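Side-chain contacts in prolyl oligopeptidase (Novosphingobium capsulatum, PDB 1YR2), which probably hydrolyses oligopeptides after proline, and far less readily after alanine, as a serine peptidase of the S9A family: residues A86-Q91 against Q710-H715; V150-N155 against R175-S180; V191-V196 against D220-S225; T310-D315 against S351-D356; L651-D656 against I703-D708. All blocks are in the same frame, centred on the assembly; numbering follows the deposited sequence.

In the fold
The five contacts fall into two groups, one in each domain. Contacts 2, 3 and 4 follow one another along the chain within the beta-propeller, each joining two successive four-stranded sheets. Contacts 2 and 3 have centres about 11 Å apart and share a sheet, in which strands 176-183 and 188-195 are neighbours; contact 4 lies about 29 Å from contact 3, centre to centre. Contact 5 comes after them, and it meets contact 1 on helix 699-717 in the hydrolase domain, with centres about 10 Å apart. Contacts 2 to 5 all fall between the two segments of contact 1, so the chain runs out through the propeller and returns to this late helix.

Contact 1: A86-Q91 against Q710-H715; sequences AAYLKQ and QAFLAH
Y88 and L89, near the end of helix 72-89, pack against F712 on helix 699-717, so this is a helix-helix contact that ties an early part of the chain to a late helix of the alpha/beta-hydrolase domain. Two groups meet the F712 ring at its CD2-CE2 side. Y88 CE2 lies 4.1 Å from F712 CE2, the two aromatic side chains crossing at about a right angle, while the methyl L89 CD2 comes within 4.0 Å of F712 CD2. Further along, the phenol oxygen Y88 OH approaches H715 CD2 at 4.2 Å, a loose touch with no hydrogen bond in it. Y88 and F712 both carry CG anti to the backbone N (chi1 -179° and -175°), which directs the two rings toward one another between the helices; the CA atoms of L89 and F712 are 7.2 Å apart.

In the next shell, F716 meets the ring of F712 and is also touched by Y88, and P682 lies against Y88 too. The imidazole of H715 is held through ND1 by E94 OE2, which anchors the ring that Y88 OH approaches. The side chain of Q91 folds back along its own segment: NE2 donates to A87 O at 3.2 Å, with a bent N-H...O angle of 139°.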
# COMPACT_ATOMS: atom_id res chain seq x y z
N ALA A 86 -18.67 16.15 -19.59
CA ALA A 86 -18.69 17.15 -18.51
C ALA A 86 -20.10 17.76 -18.37
O ALA A 86 -20.58 17.96 -17.25
CB ALA A 86 -17.66 18.21 -18.75
N ALA A 87 -20.75 18.01 -19.50
CA ALA A 87 -22.14 18.48 -19.56
C ALA A 87 -23.14 17.54 -18.92
O ALA A 87 -24.09 17.99 -18.29
CB ALA A 87 -22.55 18.76 -21.03
N TYR A 88 -22.93 16.23 -19.09
CA TYR A 88 -23.79 15.24 -18.44
C TYR A 88 -23.53 15.20 -16.92
O TYR A 88 -24.46 15.19 -16.13
CB TYR A 88 -23.57 13.86 -19.05
CG TYR A 88 -24.45 12.80 -18.43
CD1 TYR A 88 -25.74 12.58 -18.90
CD2 TYR A 88 -24.00 12.04 -17.36
CE1 TYR A 88 -26.55 11.62 -18.32
CE2 TYR A 88 -24.82 11.11 -16.76
CZ TYR A 88 -26.08 10.90 -17.23
OH TYR A 88 -26.88 9.97 -16.61
N LEU A 89 -22.26 15.13 -16.53
CA LEU A 89 -21.90 14.91 -15.13
C LEU A 89 -22.31 16.08 -14.23
O LEU A 89 -22.65 15.85 -13.06
CB LEU A 89 -20.41 14.60 -14.98
CG LEU A 89 -19.92 13.30 -15.58
CD1 LEU A 89 -18.38 13.17 -15.49
CD2 LEU A 89 -20.64 12.04 -14.98
N LYS A 90 -22.30 17.30 -14.79
CA LYS A 90 -22.66 18.54 -14.08
C LYS A 90 -24.13 18.52 -13.68
O LYS A 90 -24.53 19.26 -12.78
CB LYS A 90 -22.38 19.79 -14.97
CG LYS A 90 -21.78 21.02 -14.20
CD LYS A 90 -21.12 22.10 -15.15
CE LYS A 90 -19.72 21.62 -15.68
NZ LYS A 90 -19.34 22.13 -17.09
N GLN A 91 -24.93 17.70 -14.36
CA GLN A 91 -26.36 17.53 -14.10
C GLN A 91 -26.69 16.56 -12.94
O GLN A 91 -27.82 16.50 -12.48
CB GLN A 91 -27.01 16.98 -15.37
CG GLN A 91 -28.10 17.76 -16.01
CD GLN A 91 -28.29 17.37 -17.49
OE1 GLN A 91 -29.33 16.84 -17.88
NE2 GLN A 91 -27.25 17.61 -18.29
N GLN A 710 -18.30 8.72 -8.52
CA GLN A 710 -19.24 8.23 -7.54
C GLN A 710 -20.66 8.77 -7.72
O GLN A 710 -21.63 8.09 -7.43
CB GLN A 710 -18.70 8.42 -6.13
CG GLN A 710 -17.56 7.46 -5.82
CD GLN A 710 -17.11 7.48 -4.37
OE1 GLN A 710 -17.77 8.11 -3.50
NE2 GLN A 710 -16.02 6.77 -4.08
N ALA A 711 -20.80 10.00 -8.16
CA ALA A 711 -22.13 10.53 -8.47
C ALA A 711 -22.78 9.70 -9.59
O ALA A 711 -23.97 9.40 -9.52
CB ALA A 711 -22.01 11.98 -8.91
N PHE A 712 -22.00 9.37 -10.62
CA PHE A 712 -22.48 8.53 -11.74
C PHE A 712 -22.90 7.16 -11.21
O PHE A 712 -24.02 6.69 -11.41
CB PHE A 712 -21.38 8.43 -12.79
CG PHE A 712 -21.76 7.71 -14.05
CD1 PHE A 712 -21.52 6.36 -14.18
CD2 PHE A 712 -22.23 8.40 -15.13
CE1 PHE A 712 -21.83 5.72 -15.38
CE2 PHE A 712 -22.53 7.78 -16.35
CZ PHE A 712 -22.34 6.46 -16.47
N LEU A 713 -22.01 6.49 -10.50
CA LEU A 713 -22.34 5.18 -9.93
C LEU A 713 -23.54 5.25 -8.95
O LEU A 713 -24.38 4.34 -8.93
CB LEU A 713 -21.13 4.56 -9.21
CG LEU A 713 -19.87 4.39 -10.07
CD1 LEU A 713 -18.73 3.72 -9.25
CD2 LEU A 713 -20.17 3.57 -11.34
N ALA A 714 -23.59 6.27 -8.11
CA ALA A 714 -24.74 6.46 -7.20
C ALA A 714 -26.05 6.63 -7.93
O ALA A 714 -27.06 6.09 -7.54
CB ALA A 714 -24.53 7.68 -6.31
N HIS A 715 -26.04 7.44 -8.96
CA HIS A 715 -27.24 7.75 -9.74
C HIS A 715 -27.83 6.45 -10.30
O HIS A 715 -29.02 6.17 -10.14
CB HIS A 715 -26.89 8.70 -10.87
CG HIS A 715 -28.07 9.16 -11.65
ND1 HIS A 715 -29.02 10.00 -11.12
CD2 HIS A 715 -28.47 8.88 -12.92
CE1 HIS A 715 -29.96 10.24 -12.03
NE2 HIS A 715 -29.65 9.58 -13.13

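Contact 2: V150-N155 against R175-S180; sequences VLLDPN and RLLAYS
L152 and Y179 meet because of their first torsions: L152 sets CG anti to its carbonyl carbon (chi1 -53°), and Y179 holds its ring in the crowded position between backbone N and carbonyl carbon (chi1 63°). The two methyls of L152 then lie along the length of the tyrosine ring. CD1 of L152 sits over one face, 4.0 Å from the centroid of the Y179 ring and displaced toward the CG end, where L152 CD1 to Y179 CG is 3.8 Å; this is a CH-pi contact. CD2 of L152 serves the phenol end, 3.9 Å from Y179 CZ. Replacing Y179 with an alanine would probably leave both of these methyls without the ring they rest on and open a gap between the sheets.

The same L152 CD1 meets L177 tip to tip, 4.0 Å from L177 CD2, and L151 brings its own CD2 to within 4.2 Å of that leucine methyl. L151 and L152 can both reach across because they form a classic beta bulge opposite L135, which places consecutive side chains on roughly the same side. Just beyond, an Asx turn ends the extended run: D153 OD1 takes the backbone N of N155 at 3.1 Å, and with its syn lone pair it also takes N155 ND2.

No hydrogen bond crosses this buried seam between successive propeller sheets. L152 belongs to the outermost strand 149-152 of one; L177 and Y179 lie on strand 176-183 of the next, where W168 and A170 of strand 163-170 also touch L177, L165 touches Y179, and V194 of strand 188-195 flanks L177.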
# COMPACT_ATOMS: atom_id res chain seq x y z
N VAL A 150 8.25 20.83 19.94
CA VAL A 150 8.87 20.67 18.65
C VAL A 150 10.39 20.61 18.80
O VAL A 150 11.04 21.56 19.21
CB VAL A 150 8.50 21.80 17.71
CG1 VAL A 150 9.25 21.68 16.38
CG2 VAL A 150 6.96 21.82 17.53
N LEU A 151 10.93 19.46 18.47
CA LEU A 151 12.35 19.20 18.48
C LEU A 151 12.98 19.49 17.12
O LEU A 151 14.01 20.14 17.09
CB LEU A 151 12.60 17.75 18.91
CG LEU A 151 14.07 17.39 19.12
CD1 LEU A 151 14.79 18.30 20.16
CD2 LEU A 151 14.17 15.93 19.56
N LEU A 152 12.39 18.99 16.03
CA LEU A 152 12.74 19.46 14.68
C LEU A 152 11.51 19.88 13.91
O LEU A 152 10.47 19.22 13.98
CB LEU A 152 13.46 18.36 13.89
CG LEU A 152 14.69 17.68 14.51
CD1 LEU A 152 15.02 16.42 13.71
CD2 LEU A 152 15.82 18.67 14.51
N ASP A 153 11.60 21.00 13.18
CA ASP A 153 10.58 21.38 12.24
C ASP A 153 11.17 21.60 10.85
O ASP A 153 11.58 22.70 10.50
CB ASP A 153 9.84 22.61 12.68
CG ASP A 153 8.59 22.85 11.83
OD1 ASP A 153 8.48 22.25 10.73
OD2 ASP A 153 7.64 23.55 12.22
N PRO A 154 11.19 20.56 10.05
CA PRO A 154 11.84 20.62 8.73
C PRO A 154 11.22 21.64 7.78
O PRO A 154 11.92 22.14 6.90
CB PRO A 154 11.71 19.21 8.21
CG PRO A 154 11.35 18.39 9.37
CD PRO A 154 10.62 19.23 10.32
N ASN A 155 9.95 22.01 8.01
CA ASN A 155 9.28 23.02 7.21
C ASN A 155 9.92 24.41 7.36
O ASN A 155 9.77 25.23 6.47
CB ASN A 155 7.77 23.08 7.56
CG ASN A 155 7.09 21.74 7.48
OD1 ASN A 155 6.92 21.19 6.40
ND2 ASN A 155 6.74 21.18 8.64
N ARG A 175 19.21 11.53 25.44
CA ARG A 175 19.68 12.89 25.68
C ARG A 175 20.17 13.61 24.42
O ARG A 175 20.23 14.86 24.40
CB ARG A 175 20.75 12.94 26.79
CG ARG A 175 20.27 12.48 28.17
CD ARG A 175 21.32 12.71 29.26
NE ARG A 175 21.57 14.15 29.38
CZ ARG A 175 20.83 14.99 30.10
NH1 ARG A 175 19.83 14.56 30.82
NH2 ARG A 175 21.10 16.30 30.11
N LEU A 176 20.47 12.85 23.36
CA LEU A 176 20.89 13.42 22.06
C LEU A 176 20.10 12.79 20.95
O LEU A 176 19.58 11.67 21.10
CB LEU A 176 22.36 13.11 21.80
CG LEU A 176 23.34 13.72 22.77
CD1 LEU A 176 24.71 13.09 22.52
CD2 LEU A 176 23.39 15.27 22.62
N LEU A 177 19.92 13.52 19.86
CA LEU A 177 19.22 13.02 18.71
C LEU A 177 20.03 13.29 17.46
O LEU A 177 20.55 14.40 17.24
CB LEU A 177 17.83 13.64 18.64
CG LEU A 177 16.99 13.09 17.49
CD1 LEU A 177 15.86 12.33 18.02
CD2 LEU A 177 16.58 14.21 16.59
N ALA A 178 20.17 12.26 16.66
CA ALA A 178 20.87 12.32 15.41
C ALA A 178 19.83 12.32 14.33
O ALA A 178 18.81 11.62 14.44
CB ALA A 178 21.80 11.10 15.24
N TYR A 179 20.07 13.10 13.27
CA TYR A 179 19.18 13.09 12.16
C TYR A 179 19.87 13.30 10.84
O TYR A 179 20.91 13.91 10.79
CB TYR A 179 18.03 14.08 12.38
CG TYR A 179 18.46 15.48 12.49
CD1 TYR A 179 19.00 15.98 13.67
CD2 TYR A 179 18.26 16.35 11.43
CE1 TYR A 179 19.37 17.32 13.76
CE2 TYR A 179 18.65 17.65 11.53
CZ TYR A 179 19.18 18.13 12.70
OH TYR A 179 19.55 19.45 12.80
N SER A 180 19.25 12.76 9.79
CA SER A 180 19.76 12.79 8.43
C SER A 180 18.98 13.80 7.58
O SER A 180 17.73 13.74 7.55
CB SER A 180 19.51 11.42 7.84
OG SER A 180 20.23 11.30 6.71

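Contact 3: V191-V196 against D220-S225; sequences VKFVGV and DALLYS
V191 and Y224 make the nearest backbone approach, yet their CA atoms are 9.1 Å apart, too wide for backbone pairing: strands 188-195 and 221-226 belong to successive four-stranded sheets joined here by side chains without any hydrogen bond, the blade-to-blade packing of a beta-propeller. Alternate residues do the work: V191 and F193 point toward the other strand, and L222 answers from it.

One methyl carries the whole junction. L222 CD2 rests against both V191 and F193 where these two meet, 4.1 Å from V191 CG1 and 3.9 Å from F193 CZ, with F193 CE2 at 4.1 Å. The phenylalanine thus offers the far end of its ring, while the valine offers a single branch. L222 reaches this spot with CG anti to the backbone N (chi1 -171°). F193 turns the other way, its CG anti to the carbonyl carbon (chi1 -59°), and this brings the ring tip beside the leucine methyl that V191 already touches. The approach is oblique to the ring, a greasy fit that is buried throughout.

Y224 also points toward strand 188-195 but makes no close contact with V191-V196. Its phenol is fixed by other means, OH being hydrogen-bonded to D257 OD2 and Q254 NE2, and its ring has L222 O at the edge, in plane.

Around this core of three side chains the propeller sheets close in. A178 of strand 176-183 packs on F193, L214 and L250 from loops reach V191 and F193, and strand 204-210, an outermost strand of the sheet that holds F193, sends L206 and V209 against Y224.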
# COMPACT_ATOMS: atom_id res chain seq x y z
N VAL A 191 24.49 14.14 8.25
CA VAL A 191 23.96 13.78 9.56
C VAL A 191 24.30 14.86 10.57
O VAL A 191 25.40 15.28 10.64
CB VAL A 191 24.49 12.44 10.03
CG1 VAL A 191 23.98 12.13 11.42
CG2 VAL A 191 24.05 11.33 9.03
N LYS A 192 23.30 15.33 11.30
CA LYS A 192 23.44 16.44 12.26
C LYS A 192 22.91 15.91 13.60
O LYS A 192 22.30 14.85 13.68
CB LYS A 192 22.60 17.62 11.81
CG LYS A 192 23.10 18.28 10.56
CD LYS A 192 22.30 19.49 10.17
CE LYS A 192 22.66 19.90 8.76
NZ LYS A 192 22.10 21.21 8.38
N PHE A 193 23.11 16.69 14.64
CA PHE A 193 22.73 16.28 15.98
C PHE A 193 22.10 17.49 16.70
O PHE A 193 22.51 18.64 16.54
CB PHE A 193 23.97 15.79 16.75
CG PHE A 193 24.70 14.62 16.11
CD1 PHE A 193 25.63 14.81 15.10
CD2 PHE A 193 24.46 13.30 16.56
CE1 PHE A 193 26.27 13.74 14.51
CE2 PHE A 193 25.13 12.24 16.03
CZ PHE A 193 26.03 12.42 15.01
N VAL A 194 21.14 17.19 17.57
CA VAL A 194 20.55 18.18 18.45
C VAL A 194 20.56 17.62 19.89
O VAL A 194 20.49 16.41 20.12
CB VAL A 194 19.14 18.53 17.95
CG1 VAL A 194 18.21 17.35 18.01
CG2 VAL A 194 18.54 19.65 18.68
N GLY A 195 20.77 18.52 20.86
CA GLY A 195 20.60 18.19 22.26
C GLY A 195 19.12 18.24 22.57
O GLY A 195 18.40 19.16 22.22
N VAL A 196 18.65 17.22 23.23
CA VAL A 196 17.22 17.08 23.38
C VAL A 196 16.65 18.04 24.43
O VAL A 196 15.57 18.61 24.21
CB VAL A 196 16.86 15.63 23.71
CG1 VAL A 196 15.42 15.50 24.04
CG2 VAL A 196 17.20 14.70 22.51
N ASP A 220 27.07 8.32 23.11
CA ASP A 220 28.00 9.32 22.58
C ASP A 220 28.78 8.87 21.38
O ASP A 220 29.88 9.39 21.14
CB ASP A 220 29.00 9.71 23.67
CG ASP A 220 29.76 8.52 24.19
OD1 ASP A 220 29.69 7.42 23.58
OD2 ASP A 220 30.46 8.57 25.22
N ALA A 221 28.24 7.90 20.62
CA ALA A 221 28.86 7.51 19.36
C ALA A 221 27.79 6.94 18.45
O ALA A 221 26.82 6.34 18.94
CB ALA A 221 29.98 6.49 19.57
N LEU A 222 28.00 7.08 17.15
CA LEU A 222 27.02 6.75 16.13
C LEU A 222 27.69 6.00 14.99
O LEU A 222 28.70 6.46 14.46
CB LEU A 222 26.42 8.04 15.57
CG LEU A 222 25.21 7.78 14.65
CD1 LEU A 222 23.93 7.61 15.42
CD2 LEU A 222 25.04 8.86 13.63
N LEU A 223 27.15 4.83 14.65
CA LEU A 223 27.54 4.09 13.45
C LEU A 223 26.72 4.53 12.24
O LEU A 223 25.50 4.71 12.33
CB LEU A 223 27.29 2.59 13.63
CG LEU A 223 28.16 1.87 14.63
CD1 LEU A 223 27.52 0.55 15.04
CD2 LEU A 223 29.52 1.60 14.07
N TYR A 224 27.40 4.67 11.11
CA TYR A 224 26.79 5.13 9.89
C TYR A 224 27.57 4.58 8.70
O TYR A 224 28.68 4.05 8.84
CB TYR A 224 26.77 6.67 9.86
CG TYR A 224 28.13 7.34 9.73
CD1 TYR A 224 28.96 7.53 10.85
CD2 TYR A 224 28.60 7.78 8.50
CE1 TYR A 224 30.20 8.11 10.72
CE2 TYR A 224 29.87 8.33 8.36
CZ TYR A 224 30.64 8.55 9.49
OH TYR A 224 31.86 9.16 9.35
N SER A 225 26.98 4.66 7.53
CA SER A 225 27.63 4.24 6.31
C SER A 225 27.86 5.43 5.39
O SER A 225 27.05 6.36 5.36
CB SER A 225 26.79 3.19 5.59
OG SER A 225 26.56 2.07 6.46

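Contact 4: T310-D315 against S351-D356; sequences TALIPD and STPRFD
L312 and F355 lie alongside each other and point in opposite directions, so that the end of each side chain passes the other. Their closest approach is L312 CD2 to F355 CZ, 3.4 Å, which is tight for two carbons. The same methyl is wedged against a proline: L312 CD2 is 3.5 Å from P353 CB and 3.6 Å from P353 CG, and here too the leucine and its partner run past one another in opposite senses. To reach this notch between P353 and F355, L312 adopts an unusual first torsion (chi1 -140°), which is consistent with some strain in this tight fit.

I313 comes to the ring at a slant, its CD1 3.8 Å from F355 CE2 and 4.0 Å from F355 CZ. With CG1 anti to the carbonyl carbon (chi1 -61°), its longer branch extends toward the phenylalanine. The far end of the F355 ring is therefore touched by both residues, one on CZ and one chiefly on CE2. V344 and V346 of strand 342-347 also lie against F355, and V346 reaches L312 as well.

Two consecutive residues can serve one ring because L312 and I313 form a classic beta bulge opposite V296, where the chain turns a corner at L312. The result is a partly buried apolar joint between the outermost strands, 305-311 and 354-357, of two successive four-stranded antiparallel sheets, the blade-to-blade packing of a beta-propeller.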
# COMPACT_ATOMS: atom_id res chain seq x y z
N THR A 310 32.95 -10.41 12.60
CA THR A 310 32.99 -11.77 12.04
C THR A 310 31.75 -12.06 11.25
O THR A 310 30.69 -11.53 11.52
CB THR A 310 33.05 -12.84 13.11
OG1 THR A 310 32.12 -12.51 14.13
CG2 THR A 310 34.43 -12.91 13.78
N ALA A 311 31.89 -12.95 10.29
CA ALA A 311 30.81 -13.30 9.40
C ALA A 311 29.89 -14.28 10.09
O ALA A 311 30.36 -15.30 10.57
CB ALA A 311 31.39 -13.94 8.14
N LEU A 312 28.60 -13.99 10.15
CA LEU A 312 27.66 -14.97 10.69
C LEU A 312 26.97 -15.71 9.55
O LEU A 312 26.80 -16.89 9.60
CB LEU A 312 26.62 -14.23 11.52
CG LEU A 312 26.04 -14.69 12.85
CD1 LEU A 312 24.63 -14.17 13.01
CD2 LEU A 312 26.18 -16.17 13.15
N ILE A 313 26.51 -14.98 8.54
CA ILE A 313 25.93 -15.53 7.32
C ILE A 313 26.81 -14.98 6.20
O ILE A 313 26.67 -13.84 5.81
CB ILE A 313 24.46 -15.03 7.13
CG1 ILE A 313 23.55 -15.44 8.28
CG2 ILE A 313 23.90 -15.43 5.73
CD1 ILE A 313 23.34 -16.94 8.46
N PRO A 314 27.81 -15.73 5.77
CA PRO A 314 28.83 -15.17 4.86
C PRO A 314 28.43 -15.06 3.38
O PRO A 314 29.11 -14.33 2.64
CB PRO A 314 30.02 -16.13 5.02
CG PRO A 314 29.46 -17.40 5.57
CD PRO A 314 28.16 -17.07 6.24
N ASP A 315 27.44 -15.80 2.93
CA ASP A 315 27.11 -15.83 1.50
C ASP A 315 25.75 -15.18 1.25
O ASP A 315 24.90 -15.10 2.13
CB ASP A 315 27.12 -17.26 0.95
CG ASP A 315 28.43 -17.98 1.21
OD1 ASP A 315 29.50 -17.42 0.86
OD2 ASP A 315 28.48 -19.12 1.76
N SER A 351 31.48 -20.80 21.77
CA SER A 351 32.60 -20.58 20.86
C SER A 351 32.17 -20.49 19.39
O SER A 351 32.82 -19.80 18.66
CB SER A 351 33.71 -21.65 21.03
OG SER A 351 33.15 -22.96 21.10
N THR A 352 31.11 -21.19 19.00
CA THR A 352 30.54 -21.16 17.65
C THR A 352 29.05 -20.68 17.73
O THR A 352 28.34 -21.09 18.64
CB THR A 352 30.50 -22.57 17.04
OG1 THR A 352 31.65 -23.34 17.42
CG2 THR A 352 30.60 -22.55 15.53
N PRO A 353 28.60 -19.83 16.81
CA PRO A 353 27.18 -19.45 16.78
C PRO A 353 26.27 -20.69 16.69
O PRO A 353 26.60 -21.65 15.99
CB PRO A 353 27.08 -18.61 15.51
CG PRO A 353 28.45 -18.02 15.31
CD PRO A 353 29.34 -19.15 15.73
N ARG A 354 25.17 -20.67 17.45
CA ARG A 354 24.15 -21.72 17.41
C ARG A 354 22.87 -21.14 16.83
O ARG A 354 22.40 -20.11 17.34
CB ARG A 354 23.85 -22.22 18.83
CG ARG A 354 22.94 -23.47 18.85
CD ARG A 354 22.71 -24.08 20.25
NE ARG A 354 22.12 -25.45 20.15
CZ ARG A 354 21.64 -26.18 21.18
NH1 ARG A 354 21.64 -25.71 22.43
NH2 ARG A 354 21.15 -27.41 20.97
N PHE A 355 22.30 -21.80 15.81
CA PHE A 355 21.08 -21.32 15.13
C PHE A 355 19.94 -22.19 15.59
O PHE A 355 20.08 -23.42 15.62
CB PHE A 355 21.21 -21.41 13.60
CG PHE A 355 22.23 -20.47 13.02
CD1 PHE A 355 23.56 -20.79 13.05
CD2 PHE A 355 21.87 -19.23 12.52
CE1 PHE A 355 24.51 -19.90 12.55
CE2 PHE A 355 22.81 -18.35 11.98
CZ PHE A 355 24.12 -18.69 12.02
N ASP A 356 18.84 -21.57 16.00
CA ASP A 356 17.63 -22.31 16.41
C ASP A 356 16.43 -21.63 15.73
O ASP A 356 16.24 -20.45 15.89
CB ASP A 356 17.43 -22.31 17.94
CG ASP A 356 18.48 -23.12 18.69
OD1 ASP A 356 18.60 -24.33 18.44
OD2 ASP A 356 19.22 -22.62 19.58

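Contact 5: L651-D656 against I703-D708; sequences LVTTAD and IEETAD
T653 and E705 face each other across a water-bridged, mostly buried contact between strand 649-654 and helix 699-717, the strand lying in the mixed sheet of the alpha/beta-hydrolase domain and the helix packing on that sheet. Directly, T653 OG1 and E705 OE2 are 3.6 Å apart, too far for a hydrogen bond. A water closes the distance: it lies 2.8 Å from T653 OG1 and donates to E705 OE2 at 2.7 Å. The glutamate gets there on a stretched chain, CG anti to the backbone N (chi1 -175°) and extended beyond it, while T653 holds OG1 between backbone N and carbonyl carbon (chi1 62°), on the side of the water.

Two residues earlier on the strand, L651 points to the helix as well and brings CD2 to 4.1 Å from D708 O, a methyl resting on the helix backbone. The carboxylate of D708 is engaged by arginines, OD1 with R95 NE and OD2 with R686 NE, both salt bridges, so this buried acid is balanced by charge from helix 95-105 and strand 683-687. At the end of the strand, T654 OG1 donates to A655 O at 2.7 Å, in the carbonyl plane.

E705 is held less firmly. Its other oxygen, OE1, makes a long, weak ion pair with R686 NH1 and lies close to the carboxylate of E688. That like charge would tend to raise the proton affinity of E705, and the water bonded to OE2 probably helps to stabilise its negative charge.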
# COMPACT_ATOMS: atom_id res chain seq x y z
N LEU A 651 -18.76 4.72 -17.20
CA LEU A 651 -17.97 5.94 -17.23
C LEU A 651 -16.53 5.49 -17.25
O LEU A 651 -15.93 5.12 -16.21
CB LEU A 651 -18.27 6.82 -16.01
CG LEU A 651 -17.57 8.18 -15.90
CD1 LEU A 651 -17.94 9.02 -17.09
CD2 LEU A 651 -17.94 8.83 -14.58
N VAL A 652 -15.97 5.51 -18.45
CA VAL A 652 -14.56 5.27 -18.68
C VAL A 652 -13.74 6.50 -18.24
O VAL A 652 -14.12 7.65 -18.51
CB VAL A 652 -14.33 4.98 -20.16
CG1 VAL A 652 -12.86 4.68 -20.45
CG2 VAL A 652 -15.32 3.89 -20.66
N THR A 653 -12.65 6.31 -17.52
CA THR A 653 -11.82 7.49 -17.13
C THR A 653 -10.39 7.31 -17.50
O THR A 653 -9.83 6.19 -17.39
CB THR A 653 -11.90 7.79 -15.61
OG1 THR A 653 -11.38 6.65 -14.91
CG2 THR A 653 -13.33 7.94 -15.11
N THR A 654 -9.77 8.39 -17.97
CA THR A 654 -8.34 8.38 -18.29
C THR A 654 -7.92 9.83 -18.50
O THR A 654 -8.77 10.66 -18.73
CB THR A 654 -8.02 7.55 -19.58
OG1 THR A 654 -6.65 7.70 -19.96
CG2 THR A 654 -8.78 8.11 -20.81
N ALA A 655 -6.62 10.12 -18.39
CA ALA A 655 -6.09 11.39 -18.87
C ALA A 655 -5.86 11.25 -20.37
O ALA A 655 -5.93 10.13 -20.90
CB ALA A 655 -4.79 11.76 -18.17
N ASP A 656 -5.62 12.37 -21.04
CA ASP A 656 -5.51 12.37 -22.49
C ASP A 656 -4.14 11.92 -22.97
O ASP A 656 -3.99 11.52 -24.13
CB ASP A 656 -5.89 13.74 -23.08
CG ASP A 656 -4.95 14.85 -22.68
OD1 ASP A 656 -4.32 14.78 -21.59
OD2 ASP A 656 -4.79 15.85 -23.39
N ILE A 703 -10.06 14.53 -6.25
CA ILE A 703 -11.36 14.75 -5.59
C ILE A 703 -12.49 14.96 -6.62
O ILE A 703 -13.59 14.43 -6.46
CB ILE A 703 -11.30 15.98 -4.66
CG1 ILE A 703 -10.41 15.71 -3.45
CG2 ILE A 703 -12.67 16.32 -4.16
CD1 ILE A 703 -10.07 16.95 -2.66
N GLU A 704 -12.21 15.77 -7.65
CA GLU A 704 -13.20 16.06 -8.68
C GLU A 704 -13.54 14.78 -9.43
O GLU A 704 -14.70 14.54 -9.73
CB GLU A 704 -12.68 17.14 -9.65
CG GLU A 704 -12.52 18.54 -9.01
CD GLU A 704 -11.78 19.57 -9.89
OE1 GLU A 704 -11.01 19.18 -10.82
OE2 GLU A 704 -11.97 20.79 -9.63
N GLU A 705 -12.52 13.99 -9.76
CA GLU A 705 -12.74 12.74 -10.52
C GLU A 705 -13.59 11.76 -9.70
O GLU A 705 -14.55 11.19 -10.19
CB GLU A 705 -11.43 12.05 -10.89
CG GLU A 705 -11.67 10.82 -11.78
CD GLU A 705 -10.37 10.17 -12.27
OE1 GLU A 705 -9.42 10.89 -12.65
OE2 GLU A 705 -10.30 8.93 -12.32
N THR A 706 -13.23 11.61 -8.43
CA THR A 706 -13.91 10.71 -7.52
C THR A 706 -15.38 11.14 -7.35
O THR A 706 -16.28 10.33 -7.38
CB THR A 706 -13.23 10.73 -6.17
OG1 THR A 706 -11.90 10.19 -6.30
CG2 THR A 706 -13.98 9.80 -5.20
N ALA A 707 -15.61 12.42 -7.16
CA ALA A 707 -16.96 12.92 -7.01
C ALA A 707 -17.82 12.63 -8.26
O ALA A 707 -18.95 12.24 -8.14
CB ALA A 707 -16.96 14.41 -6.74
N ASP A 708 -17.26 12.86 -9.44
CA ASP A 708 -17.91 12.57 -10.73
C ASP A 708 -18.25 11.08 -10.86
O ASP A 708 -19.37 10.69 -11.16
CB ASP A 708 -16.97 12.92 -11.88
CG ASP A 708 -16.98 14.41 -12.24
OD1 ASP A 708 -17.82 15.21 -11.72
OD2 ASP A 708 -16.15 14.89 -13.07
O HOH W 1 -8.86 7.57 -14.14